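Local coordinates for putative peptidase (PDB 3CE2), which probably acts as a zinc-dependent oligopeptidase of the M3B family that breaks down short bioactive peptides, at residues K297-K302 with G510-F515; T459-T464 with E600-E605. All blocks are in the same frame, centred on the assembly; numbering follows the deposited sequence.

Interaction 1: K297-K302 with G510-F515; sequences KYFSIK and GEIITF
Phe299 and Ile512 carry most of this contact, which is almost entirely apolar. CG1 of Ile512 packs against the root of the phenylalanine, 3.7 Å from Phe299 CB, and the two side chains cross at about a right angle. The two branches of the isoleucine divide the work: with CG1 anti to the backbone N (chi1 -177°), CG2 is set between that N and the carbonyl carbon and meets the Phe299 ring at its edge, near the ring plane, 4.0 Å from CD2. On the same ring atom lies CD1 of Ile513, 4.2 Å from Phe299 CD2, approaching obliquely. The contact thus ties helix 292-306 to the loop that follows helix 494-509, within the largely helical region that belongs to the M3 peptidase family. The loop also runs close to a zinc site formed by Asp310 and His312, distinct from the HExxH site of His402, His406 and Glu430; Ile513 lies about 6 Å, side chain to side chain, from His312. Phe311 and Tyr509 add further aromatic surface around Phe299. One polar atom borders the apolar patch: Ser300 OG sits 4.0 Å from Ile512 CD1, a van der Waals contact, while its hydrogen bond goes back along the helix to the carbonyl of Thr296.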
loop_
_atom_site.group_PDB
_atom_site.type_symbol
_atom_site.label_atom_id
_atom_site.label_comp_id
_atom_site.label_asym_id
_atom_site.label_seq_id
_atom_site.Cartn_x
_atom_site.Cartn_y
_atom_site.Cartn_z
ATOM N N LYS A 297 16.472 -10.184 -19.438
ATOM C CA LYS A 297 17.321 -11.208 -18.805
ATOM C C LYS A 297 16.510 -12.239 -18.053
ATOM O O LYS A 297 16.627 -13.434 -18.320
ATOM C CB LYS A 297 18.341 -10.598 -17.836
ATOM C CG LYS A 297 19.732 -10.428 -18.400
ATOM C CD LYS A 297 20.589 -9.545 -17.486
ATOM C CE LYS A 297 22.005 -9.341 -18.053
ATOM N NZ LYS A 297 22.635 -8.093 -17.540
ATOM N N TYR A 298 15.690 -11.760 -17.114
ATOM C CA TYR A 298 14.971 -12.633 -16.183
ATOM C C TYR A 298 14.041 -13.576 -16.890
ATOM O O TYR A 298 14.084 -14.773 -16.634
ATOM C CB TYR A 298 14.163 -11.841 -15.144
ATOM C CG TYR A 298 13.335 -12.730 -14.230
ATOM C CD1 TYR A 298 13.910 -13.838 -13.593
ATOM C CD2 TYR A 298 11.977 -12.467 -13.997
ATOM C CE1 TYR A 298 13.160 -14.659 -12.748
ATOM C CE2 TYR A 298 11.214 -13.286 -13.155
ATOM C CZ TYR A 298 11.817 -14.375 -12.536
ATOM O OH TYR A 298 11.080 -15.169 -11.701
ATOM N N PHE A 299 13.201 -13.039 -17.776
ATOM C CA PHE A 299 12.267 -13.872 -18.526
ATOM C C PHE A 299 12.910 -14.947 -19.409
ATOM O O PHE A 299 12.349 -16.027 -19.545
ATOM C CB PHE A 299 11.279 -13.026 -19.324
ATOM C CG PHE A 299 10.282 -12.290 -18.473
ATOM C CD1 PHE A 299 10.142 -12.591 -17.113
ATOM C CD2 PHE A 299 9.451 -11.322 -19.033
ATOM C CE1 PHE A 299 9.218 -11.921 -16.309
ATOM C CE2 PHE A 299 8.514 -10.635 -18.241
ATOM C CZ PHE A 299 8.401 -10.939 -16.869
ATOM N N SER A 300 14.077 -14.693 -20.003
ATOM C CA SER A 300 14.703 -15.745 -20.821
ATOM C C SER A 300 15.148 -16.887 -19.938
ATOM O O SER A 300 15.105 -18.054 -20.339
ATOM C CB SER A 300 15.917 -15.243 -21.583
ATOM O OG SER A 300 15.901 -13.844 -21.645
ATOM N N ILE A 301 15.613 -16.565 -18.741
ATOM C CA ILE A 301 15.943 -17.638 -17.836
ATOM C C ILE A 301 14.702 -18.482 -17.658
ATOM O O ILE A 301 14.753 -19.697 -17.769
ATOM C CB ILE A 301 16.375 -17.114 -16.480
ATOM C CG1 ILE A 301 17.686 -16.348 -16.621
ATOM C CG2 ILE A 301 16.490 -18.260 -15.490
ATOM C CD1 ILE A 301 18.172 -15.783 -15.321
ATOM N N LYS A 302 13.573 -17.832 -17.393
ATOM C CA LYS A 302 12.311 -18.555 -17.235
ATOM C C LYS A 302 11.987 -19.353 -18.491
ATOM O O LYS A 302 11.642 -20.519 -18.385
ATOM C CB LYS A 302 11.152 -17.622 -16.868
ATOM C CG LYS A 302 11.022 -17.332 -15.386
ATOM C CD LYS A 302 9.552 -17.028 -15.032
ATOM C CE LYS A 302 9.245 -17.217 -13.550
ATOM N NZ LYS A 302 7.830 -16.894 -13.262
ATOM N N GLY A 510 9.231 -5.919 -25.330
ATOM C CA GLY A 510 9.531 -6.143 -26.755
ATOM C C GLY A 510 10.648 -7.129 -27.077
ATOM O O GLY A 510 10.526 -7.943 -27.994
ATOM N N GLU A 511 11.740 -7.075 -26.328
ATOM C CA GLU A 511 12.852 -7.962 -26.623
ATOM C C GLU A 511 12.636 -9.387 -26.163
ATOM O O GLU A 511 13.496 -10.221 -26.376
ATOM C CB GLU A 511 14.165 -7.438 -26.016
ATOM C CG GLU A 511 14.608 -6.076 -26.545
ATOM C CD GLU A 511 14.551 -5.993 -28.065
ATOM O OE1 GLU A 511 15.401 -6.622 -28.735
ATOM O OE2 GLU A 511 13.654 -5.294 -28.590
ATOM N N ILE A 512 11.531 -9.701 -25.505
ATOM C CA ILE A 512 11.433 -11.067 -24.971
ATOM C C ILE A 512 10.069 -11.704 -25.171
ATOM O O ILE A 512 9.972 -12.907 -25.388
ATOM C CB ILE A 512 11.841 -11.131 -23.473
ATOM C CG1 ILE A 512 11.813 -12.562 -22.946
ATOM C CG2 ILE A 512 10.908 -10.265 -22.626
ATOM C CD1 ILE A 512 12.518 -13.582 -23.823
ATOM N N ILE A 513 9.015 -10.896 -25.087
ATOM C CA ILE A 513 7.650 -11.415 -25.087
ATOM C C ILE A 513 7.106 -11.515 -26.500
ATOM O O ILE A 513 7.255 -10.587 -27.304
ATOM C CB ILE A 513 6.691 -10.518 -24.243
ATOM C CG1 ILE A 513 7.081 -10.560 -22.767
ATOM C CG2 ILE A 513 5.246 -11.006 -24.374
ATOM C CD1 ILE A 513 6.650 -11.838 -22.092
ATOM N N THR A 514 6.454 -12.632 -26.796
ATOM C CA THR A 514 5.684 -12.733 -28.010
ATOM C C THR A 514 4.246 -12.318 -27.687
ATOM O O THR A 514 3.617 -12.887 -26.801
ATOM C CB THR A 514 5.703 -14.171 -28.508
ATOM O OG1 THR A 514 7.059 -14.556 -28.786
ATOM C CG2 THR A 514 4.778 -14.352 -29.748
ATOM N N PHE A 515 3.736 -11.322 -28.394
ATOM C CA PHE A 515 2.400 -10.818 -28.124
ATOM C C PHE A 515 1.324 -11.713 -28.682
ATOM O O PHE A 515 1.538 -12.386 -29.669
ATOM C CB PHE A 515 2.230 -9.405 -28.681
ATOM C CG PHE A 515 3.117 -8.405 -28.027
ATOM C CD1 PHE A 515 3.815 -8.737 -26.869
ATOM C CD2 PHE A 515 3.244 -7.127 -28.535
ATOM C CE1 PHE A 515 4.647 -7.824 -26.230
ATOM C CE2 PHE A 515 4.086 -6.194 -27.900
ATOM C CZ PHE A 515 4.791 -6.564 -26.738
#

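Interaction 2: T459-T464 with E600-E605; sequences TRCLDT and EKKIQE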
loop_
_atom_site.group_PDB
_atom_site.type_symbol
_atom_site.label_atom_id
_atom_site.label_comp_id
_atom_site.label_asym_id
_atom_site.label_seq_id
_atom_site.Cartn_x
_atom_site.Cartn_y
_atom_site.Cartn_z
ATOM N N THR A 459 12.701 -17.550 -7.401
ATOM C CA THR A 459 11.659 -17.320 -8.376
ATOM C C THR A 459 10.552 -16.457 -7.761
ATOM O O THR A 459 10.045 -15.534 -8.407
ATOM C CB THR A 459 11.128 -18.650 -8.937
ATOM O OG1 THR A 459 12.101 -19.178 -9.847
ATOM C CG2 THR A 459 9.853 -18.426 -9.694
ATOM N N ARG A 460 10.221 -16.731 -6.497
ATOM C CA ARG A 460 9.162 -16.010 -5.822
ATOM C C ARG A 460 9.568 -14.550 -5.658
ATOM O O ARG A 460 8.777 -13.614 -5.858
ATOM C CB ARG A 460 8.878 -16.637 -4.465
ATOM C CG ARG A 460 7.604 -16.103 -3.830
ATOM C CD ARG A 460 7.143 -16.969 -2.686
ATOM N NE ARG A 460 8.175 -17.076 -1.658
ATOM C CZ ARG A 460 8.926 -18.154 -1.445
ATOM N NH1 ARG A 460 9.841 -18.135 -0.486
ATOM N NH2 ARG A 460 8.764 -19.249 -2.183
ATOM N N CYS A 461 10.829 -14.385 -5.313
ATOM C CA CYS A 461 11.428 -13.102 -5.107
ATOM C C CYS A 461 11.521 -12.250 -6.379
ATOM O O CYS A 461 11.248 -11.053 -6.352
ATOM C CB CYS A 461 12.813 -13.323 -4.519
ATOM S SG CYS A 461 13.805 -11.869 -4.539
ATOM N N LEU A 462 11.898 -12.837 -7.505
ATOM C CA LEU A 462 11.970 -12.020 -8.707
ATOM C C LEU A 462 10.586 -11.732 -9.283
ATOM O O LEU A 462 10.316 -10.613 -9.737
ATOM C CB LEU A 462 12.936 -12.615 -9.726
ATOM C CG LEU A 462 14.385 -12.580 -9.199
ATOM C CD1 LEU A 462 15.263 -13.668 -9.784
ATOM C CD2 LEU A 462 15.041 -11.196 -9.395
ATOM N N ASP A 463 9.694 -12.718 -9.236
ATOM C CA ASP A 463 8.302 -12.497 -9.681
ATOM C C ASP A 463 7.709 -11.275 -8.959
ATOM O O ASP A 463 7.064 -10.412 -9.577
ATOM C CB ASP A 463 7.424 -13.732 -9.413
ATOM C CG ASP A 463 7.757 -14.940 -10.338
ATOM O OD1 ASP A 463 8.460 -14.784 -11.385
ATOM O OD2 ASP A 463 7.293 -16.063 -9.997
ATOM N N THR A 464 7.940 -11.214 -7.647
ATOM C CA THR A 464 7.467 -10.119 -6.815
ATOM C C THR A 464 8.101 -8.800 -7.238
ATOM O O THR A 464 7.409 -7.807 -7.492
ATOM C CB THR A 464 7.848 -10.381 -5.357
ATOM O OG1 THR A 464 7.120 -11.513 -4.886
ATOM C CG2 THR A 464 7.547 -9.188 -4.488
ATOM N N GLU A 600 20.015 -7.497 -10.043
ATOM C CA GLU A 600 21.026 -8.082 -10.903
ATOM C C GLU A 600 21.704 -9.237 -10.216
ATOM O O GLU A 600 21.929 -10.296 -10.818
ATOM C CB GLU A 600 22.066 -7.035 -11.244
ATOM C CG GLU A 600 23.159 -7.510 -12.163
ATOM C CD GLU A 600 22.711 -7.584 -13.602
ATOM O OE1 GLU A 600 22.245 -6.547 -14.132
ATOM O OE2 GLU A 600 22.832 -8.680 -14.199
ATOM N N LYS A 601 22.019 -9.052 -8.941
ATOM C CA LYS A 601 22.715 -10.097 -8.231
ATOM C C LYS A 601 21.867 -11.350 -8.189
ATOM O O LYS A 601 22.371 -12.460 -8.349
ATOM C CB LYS A 601 23.055 -9.665 -6.820
ATOM C CG LYS A 601 24.014 -10.593 -6.175
ATOM C CD LYS A 601 24.000 -10.458 -4.681
ATOM C CE LYS A 601 24.785 -11.616 -4.077
ATOM N NZ LYS A 601 24.315 -11.988 -2.725
ATOM N N LYS A 602 20.568 -11.169 -7.986
ATOM C CA LYS A 602 19.670 -12.300 -7.801
ATOM C C LYS A 602 19.445 -13.004 -9.137
ATOM O O LYS A 602 19.362 -14.235 -9.188
ATOM C CB LYS A 602 18.337 -11.822 -7.233
ATOM C CG LYS A 602 18.393 -11.392 -5.800
ATOM C CD LYS A 602 18.194 -12.543 -4.869
ATOM C CE LYS A 602 18.382 -12.124 -3.430
ATOM N NZ LYS A 602 19.833 -12.211 -3.127
ATOM N N ILE A 603 19.350 -12.228 -10.219
ATOM C CA ILE A 603 19.197 -12.830 -11.535
ATOM C C ILE A 603 20.407 -13.708 -11.842
ATOM O O ILE A 603 20.257 -14.800 -12.376
ATOM C CB ILE A 603 19.014 -11.776 -12.640
ATOM C CG1 ILE A 603 17.697 -11.025 -12.440
ATOM C CG2 ILE A 603 19.043 -12.423 -14.012
ATOM C CD1 ILE A 603 17.439 -9.977 -13.474
ATOM N N GLN A 604 21.600 -13.241 -11.475
ATOM C CA GLN A 604 22.821 -14.014 -11.707
ATOM C C GLN A 604 22.886 -15.258 -10.851
ATOM O O GLN A 604 23.257 -16.310 -11.349
ATOM C CB GLN A 604 24.079 -13.176 -11.495
ATOM C CG GLN A 604 24.386 -12.227 -12.640
ATOM C CD GLN A 604 25.430 -11.172 -12.248
ATOM O OE1 GLN A 604 25.686 -10.219 -12.998
ATOM N NE2 GLN A 604 26.032 -11.338 -11.064
ATOM N N GLU A 605 22.529 -15.169 -9.570
ATOM C CA GLU A 605 22.467 -16.404 -8.765
ATOM C C GLU A 605 21.588 -17.429 -9.460
ATOM O O GLU A 605 21.969 -18.576 -9.604
ATOM C CB GLU A 605 21.916 -16.166 -7.363
ATOM C CG GLU A 605 22.775 -15.311 -6.468
ATOM C CD GLU A 605 22.264 -15.291 -5.034
ATOM O OE1 GLU A 605 21.611 -16.281 -4.629
ATOM O OE2 GLU A 605 22.523 -14.297 -4.309
#
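The helical segments 459-464 and 600-605 run roughly antiparallel, their axes at 141° and 10.6 Å apart at closest approach, with Leu462 and Lys602 nearest in the backbone. Leu462 makes most of the contact from the side of 459-464. Its CG stands anti to the carbonyl carbon (chi1 -66°), and from there CD2 reaches two neighbouring residues of the other helix at once: it lies 4.0 Å from Lys602 CB and 4.0 Å from Ile603 CG1. The leucine and isoleucine cross at about a right angle, whereas the lysine passes obliquely. The other methyl, CD1, comes to 4.2 Å from the backbone O of Lys602. Cys461 adds a looser touch, SG to Lys602 CD at 4.5 Å.

The side chain of Lys602 meets the other helix through its aliphatic part, CB and CD. The chain starts toward helix 459-464, then bends at chi2 (-87°) and again at chi4, which carries the ammonium away. There NZ forms a salt bridge with Asp442 of helix 431-447, makes a cation-pi contact with Phe598 and has a long ion pair with Glu605. Because Glu605 OE2 also pairs with Lys601 NZ, the two lysines share one carboxylate, and the charged groups form a network beside the buried contact. Ile603 meanwhile also packs on Leu294 and Ile301, so helix 292-306 helps enclose the apolar side. The arrangement is that of antiparallel helix packing in the mainly helical fold of the M3 peptidases, here joining helix 590-607 near the C-terminus to the long helix 451-487, away from the zinc sites.

Interaction 2 is the more deeply buried of the two, all of its touching residues being enclosed, whereas interaction 1 is only partly buried and lies farther from the centre of the chain. They are neighbours, with centres about 14 Å apart, and helix 292-306 connects them: one side of it meets the loop 510-515, another rests on both helices of interaction 2. The junction is polar as well as apolar. Asp463 OD1 makes a probable hydrogen bond with Tyr298 OH at 2.7 Å and a salt bridge with Lys302 NZ at 2.9 Å. Charged groups also border interaction 2, whereas the touching side chains of interaction 1 carry no charge.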